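Local coordinates for periplasmic protein (Legionella pneumophila subsp. pneumophila, PDB 4FGO) that binds calcium and probably acts as a periplasmic cysteine proteinase of the bacterial transglutaminase-like family, at residues A[46-51]-A[142-147]; A[53-58]-A[87-92]. All blocks are in the same frame, centred on the assembly; numbering follows the deposited sequence.

Contact 1 of 2, residues A[46-51]-A[142-147]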
# COMPACT_ATOMS: atom_id res chain seq x y z
N GLN A 46 12.17 2.89 6.59
CA GLN A 46 11.41 1.98 5.74
C GLN A 46 10.15 2.64 5.19
O GLN A 46 9.89 2.60 3.98
CB GLN A 46 11.06 0.71 6.51
CG GLN A 46 12.27 -0.11 6.90
CD GLN A 46 11.90 -1.30 7.78
OE1 GLN A 46 11.00 -1.21 8.62
NE2 GLN A 46 12.59 -2.41 7.58
N LEU A 47 9.36 3.24 6.09
CA LEU A 47 8.14 3.93 5.69
C LEU A 47 8.42 5.02 4.66
O LEU A 47 7.79 5.06 3.60
CB LEU A 47 7.43 4.53 6.90
CG LEU A 47 6.84 3.58 7.93
CD1 LEU A 47 6.38 4.37 9.14
CD2 LEU A 47 5.68 2.73 7.36
N GLU A 48 9.37 5.90 4.97
CA GLU A 48 9.64 7.04 4.10
C GLU A 48 10.20 6.62 2.75
O GLU A 48 9.76 7.13 1.73
CB GLU A 48 10.55 8.06 4.79
CG GLU A 48 10.95 9.27 3.91
CD GLU A 48 9.80 10.23 3.66
OE1 GLU A 48 8.84 10.23 4.46
OE2 GLU A 48 9.84 10.99 2.66
N LYS A 49 11.15 5.69 2.73
CA LYS A 49 11.77 5.26 1.48
C LYS A 49 10.82 4.44 0.58
O LYS A 49 10.85 4.60 -0.64
CB LYS A 49 13.06 4.50 1.74
CG LYS A 49 13.98 4.36 0.53
CD LYS A 49 15.24 3.61 0.92
CE LYS A 49 16.29 3.63 -0.17
NZ LYS A 49 17.31 2.58 0.11
N VAL A 50 9.99 3.58 1.17
CA VAL A 50 9.01 2.82 0.38
C VAL A 50 7.94 3.74 -0.18
O VAL A 50 7.55 3.62 -1.35
CB VAL A 50 8.35 1.69 1.21
CG1 VAL A 50 7.11 1.08 0.48
CG2 VAL A 50 9.37 0.61 1.52
N ASN A 51 7.46 4.65 0.66
CA ASN A 51 6.44 5.61 0.26
C ASN A 51 6.97 6.40 -0.92
O ASN A 51 6.34 6.47 -1.98
CB ASN A 51 6.12 6.56 1.41
CG ASN A 51 4.76 7.23 1.27
OD1 ASN A 51 3.75 6.57 0.97
ND2 ASN A 51 4.73 8.54 1.49
N SER A 142 3.26 13.74 0.00
CA SER A 142 4.58 13.16 0.24
C SER A 142 4.89 13.11 1.73
O SER A 142 5.72 12.31 2.17
CB SER A 142 5.67 13.95 -0.48
OG SER A 142 6.78 13.13 -0.79
N LYS A 143 4.25 14.00 2.49
CA LYS A 143 4.38 14.00 3.94
C LYS A 143 3.72 12.78 4.55
O LYS A 143 2.60 12.41 4.18
CB LYS A 143 3.79 15.27 4.54
CG LYS A 143 4.67 16.49 4.39
CD LYS A 143 3.86 17.77 4.31
CE LYS A 143 3.87 18.55 5.61
NZ LYS A 143 3.71 20.01 5.33
N ILE A 144 4.43 12.13 5.47
CA ILE A 144 3.81 11.06 6.24
C ILE A 144 3.33 11.65 7.56
O ILE A 144 4.14 11.95 8.44
CB ILE A 144 4.78 9.90 6.49
CG1 ILE A 144 5.08 9.19 5.18
CG2 ILE A 144 4.17 8.91 7.48
CD1 ILE A 144 6.02 8.01 5.32
N LEU A 145 2.02 11.82 7.70
CA LEU A 145 1.49 12.52 8.87
C LEU A 145 0.61 11.63 9.74
O LEU A 145 0.06 10.63 9.29
CB LEU A 145 0.72 13.77 8.44
CG LEU A 145 1.48 14.89 7.74
CD1 LEU A 145 0.51 15.86 7.07
CD2 LEU A 145 2.38 15.63 8.72
N LYS A 146 0.49 12.01 11.01
CA LYS A 146 -0.45 11.36 11.91
C LYS A 146 -1.89 11.60 11.44
O LYS A 146 -2.18 12.62 10.81
CB LYS A 146 -0.24 11.88 13.34
CG LYS A 146 0.92 11.19 14.06
CD LYS A 146 1.36 11.90 15.35
CE LYS A 146 2.45 12.95 15.11
NZ LYS A 146 3.67 12.43 14.40
N ALA A 147 -2.77 10.66 11.74
CA ALA A 147 -4.19 10.76 11.41
C ALA A 147 -4.76 12.15 11.73
O ALA A 147 -5.45 12.76 10.91
CB ALA A 147 -4.98 9.69 12.15
O HOH W 1 7.18 12.73 5.88
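I144, next to L145 at the border of the antiparallel sheet, points toward helix 43-54 and carries most of the contact, meeting L47, E48 and N51 along one side of the helix. Its CB keeps back from the helix, and with CG1 anti to the carbonyl carbon (chi1 -68°) the longer branch takes up the approach. CG1 comes next: it lies 3.8 Å from N51 ND2 and 4.0 Å from E48 OE1, flanked by an amide and a carboxylate. The terminal CD1 goes deepest, resting 3.8 Å from the backbone O of L47 and 4.1 Å from L47 CB, while E48 OE1 stands 3.7 Å from the same methyl. E48, bent at chi2 (71°), runs alongside I144 in the reverse sense, bringing OE1 beside its branch. N51 puts its other amide atom, OD1, to use with K93 of helix 86-99, and I144 also touches L135 and L137 of strand 135-137. No direct hydrogen bond crosses between the segments: the aliphatic branch makes van der Waals contact, and the bonded link is a water that accepts from I144 N (2.8 Å) and gives a weak bond to E48 OE1, a join that therefore rests mainly on apolar contact.

Contact 2 of 2, residues A[53-58]-A[87-92]. With CA (calcium ion), chain B.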
# COMPACT_ATOMS: atom_id res chain seq x y z
N PHE A 53 9.48 5.72 -2.87
CA PHE A 53 9.85 4.90 -4.03
C PHE A 53 8.67 4.69 -4.96
O PHE A 53 8.82 4.69 -6.18
CB PHE A 53 10.37 3.53 -3.60
CG PHE A 53 10.62 2.58 -4.75
CD1 PHE A 53 11.78 2.69 -5.51
CD2 PHE A 53 9.70 1.58 -5.06
CE1 PHE A 53 12.01 1.81 -6.58
CE2 PHE A 53 9.92 0.72 -6.13
CZ PHE A 53 11.08 0.83 -6.89
N PHE A 54 7.49 4.49 -4.38
CA PHE A 54 6.32 4.18 -5.17
C PHE A 54 5.59 5.42 -5.58
O PHE A 54 4.93 5.43 -6.61
CB PHE A 54 5.40 3.22 -4.43
CG PHE A 54 5.89 1.82 -4.47
CD1 PHE A 54 6.02 1.16 -5.68
CD2 PHE A 54 6.24 1.17 -3.30
CE1 PHE A 54 6.50 -0.13 -5.73
CE2 PHE A 54 6.71 -0.12 -3.34
CZ PHE A 54 6.85 -0.77 -4.55
N ASN A 55 5.72 6.49 -4.81
CA ASN A 55 5.14 7.74 -5.27
C ASN A 55 5.89 8.30 -6.49
O ASN A 55 5.47 9.30 -7.07
CB ASN A 55 5.01 8.76 -4.14
CG ASN A 55 3.89 8.43 -3.17
OD1 ASN A 55 3.25 7.37 -3.27
ND2 ASN A 55 3.65 9.33 -2.22
N GLN A 56 7.01 7.65 -6.88
CA GLN A 56 7.65 7.86 -8.19
C GLN A 56 6.91 7.15 -9.34
O GLN A 56 7.18 7.39 -10.51
CB GLN A 56 9.16 7.49 -8.19
CG GLN A 56 10.02 8.40 -7.33
CD GLN A 56 11.56 8.29 -7.56
OE1 GLN A 56 12.20 7.31 -7.17
NE2 GLN A 56 12.14 9.31 -8.19
N PHE A 57 5.96 6.27 -9.01
CA PHE A 57 5.24 5.54 -10.05
C PHE A 57 4.07 6.33 -10.63
O PHE A 57 3.68 7.37 -10.11
CB PHE A 57 4.77 4.17 -9.55
CG PHE A 57 5.85 3.12 -9.56
CD1 PHE A 57 5.64 1.90 -10.19
CD2 PHE A 57 7.08 3.35 -8.94
CE1 PHE A 57 6.63 0.92 -10.20
CE2 PHE A 57 8.06 2.39 -8.95
CZ PHE A 57 7.84 1.17 -9.58
N ASN A 58 3.50 5.80 -11.71
CA ASN A 58 2.45 6.48 -12.45
C ASN A 58 1.09 6.41 -11.76
O ASN A 58 0.61 5.32 -11.45
CB ASN A 58 2.37 5.87 -13.83
CG ASN A 58 2.42 6.91 -14.91
OD1 ASN A 58 1.84 7.99 -14.75
ND2 ASN A 58 3.13 6.62 -15.99
N GLU A 87 -5.94 2.98 -4.64
CA GLU A 87 -6.00 1.67 -3.98
C GLU A 87 -4.77 0.85 -4.34
O GLU A 87 -4.16 0.23 -3.48
CB GLU A 87 -7.25 0.89 -4.39
CG GLU A 87 -8.42 1.76 -4.75
CD GLU A 87 -9.58 0.97 -5.35
OE1 GLU A 87 -9.45 0.47 -6.52
OE2 GLU A 87 -10.62 0.89 -4.67
N ASP A 88 -4.41 0.85 -5.62
CA ASP A 88 -3.27 0.07 -6.06
C ASP A 88 -1.96 0.51 -5.41
O ASP A 88 -1.12 -0.32 -5.06
CB ASP A 88 -3.13 0.17 -7.57
CG ASP A 88 -4.37 -0.24 -8.28
OD1 ASP A 88 -5.00 -1.25 -7.86
OD2 ASP A 88 -4.73 0.47 -9.26
N PHE A 89 -1.80 1.82 -5.24
CA PHE A 89 -0.65 2.38 -4.53
C PHE A 89 -0.56 1.85 -3.10
O PHE A 89 0.50 1.39 -2.68
CB PHE A 89 -0.71 3.91 -4.51
CG PHE A 89 -0.10 4.58 -5.71
CD1 PHE A 89 -0.60 4.35 -6.99
CD2 PHE A 89 0.98 5.45 -5.56
CE1 PHE A 89 -0.03 4.97 -8.09
CE2 PHE A 89 1.54 6.08 -6.65
CZ PHE A 89 1.05 5.84 -7.92
N ALA A 90 -1.67 1.91 -2.37
CA ALA A 90 -1.70 1.44 -0.99
C ALA A 90 -1.35 -0.05 -0.91
O ALA A 90 -0.70 -0.49 0.04
CB ALA A 90 -3.06 1.70 -0.35
N ILE A 91 -1.79 -0.81 -1.92
CA ILE A 91 -1.56 -2.24 -1.95
C ILE A 91 -0.07 -2.63 -2.08
O ILE A 91 0.43 -3.43 -1.29
CB ILE A 91 -2.41 -2.93 -3.04
CG1 ILE A 91 -3.85 -3.10 -2.54
CG2 ILE A 91 -1.84 -4.30 -3.40
CD1 ILE A 91 -4.84 -3.36 -3.63
N ILE A 92 0.64 -2.08 -3.05
CA ILE A 92 2.04 -2.47 -3.23
C ILE A 92 2.91 -1.95 -2.08
O ILE A 92 3.85 -2.62 -1.64
CB ILE A 92 2.62 -2.06 -4.60
CG1 ILE A 92 4.01 -2.66 -4.80
CG2 ILE A 92 2.61 -0.53 -4.77
CD1 ILE A 92 4.45 -2.81 -6.22
CA CA B . -7.37 -0.28 -8.81
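F54 and I92 meet in the tightest part of this buried contact. The two side chains cross at about a right angle, with I92 CG2 3.9 Å from the centroid of the F54 ring and 10° off its normal, a CH-pi contact. The extended branch of I92, its CG1 anti to the backbone N (chi1 -172°), runs along the ring's rim, bringing CD1 to 3.4 Å from F54 CE1. On the opposite face F53 CD2 sits over the centre of the ring, so F54 is clamped flat between its own neighbour and helix 86-99.

F89 is held differently, by oxygens along its edge: N58 O lies 3.4 Å from F89 CE1, F57 O 3.7 Å from F89 CZ and N55 OD1 3.8 Å from F89 CD2, suiting the slightly positive ring hydrogens. N55 OD1 also accepts a hydrogen bond from K93 of helix 86-99. F54 O approaches F89 CE2 obliquely while accepting F57 N in a type I turn. F57 CB, 4.4 Å from F89 CZ, adds a looser apolar touch within the core. The solvent side is the exposed side chain of N58, no nearer than 6.1 Å to helix 86-99.

One residue before F89, D88 chelates the calcium through both carboxylate oxygens, alongside D69, D85 and the carbonyl of Y71. F78 of helix 75-81 meets F89 edge-to-face, strand 58-59 pairs with strand 83-84, and A90 and I91 lean on I109 of strand 107-114.

How the contacts relate
The two contacts lie about 12 Å apart, centre to centre, and share helix 43-54: contact 1 uses its middle, contact 2 its last residues and the turn beyond. Along the chain the order is 46-51, 53-58, 87-92, 142-147, so the later partners are taken up in reverse and contact 2 falls within the span bracketed by contact 1. One helix is thereby tied to helix 86-99, which carries the calcium ligand D88, and to the edge of the antiparallel sheet. K93 links them further, bonding N51 of contact 1 and N55 of contact 2. The family belongs to the papain-like clan CA, and helices packed against an antiparallel sheet are in keeping with that, though not specific to it.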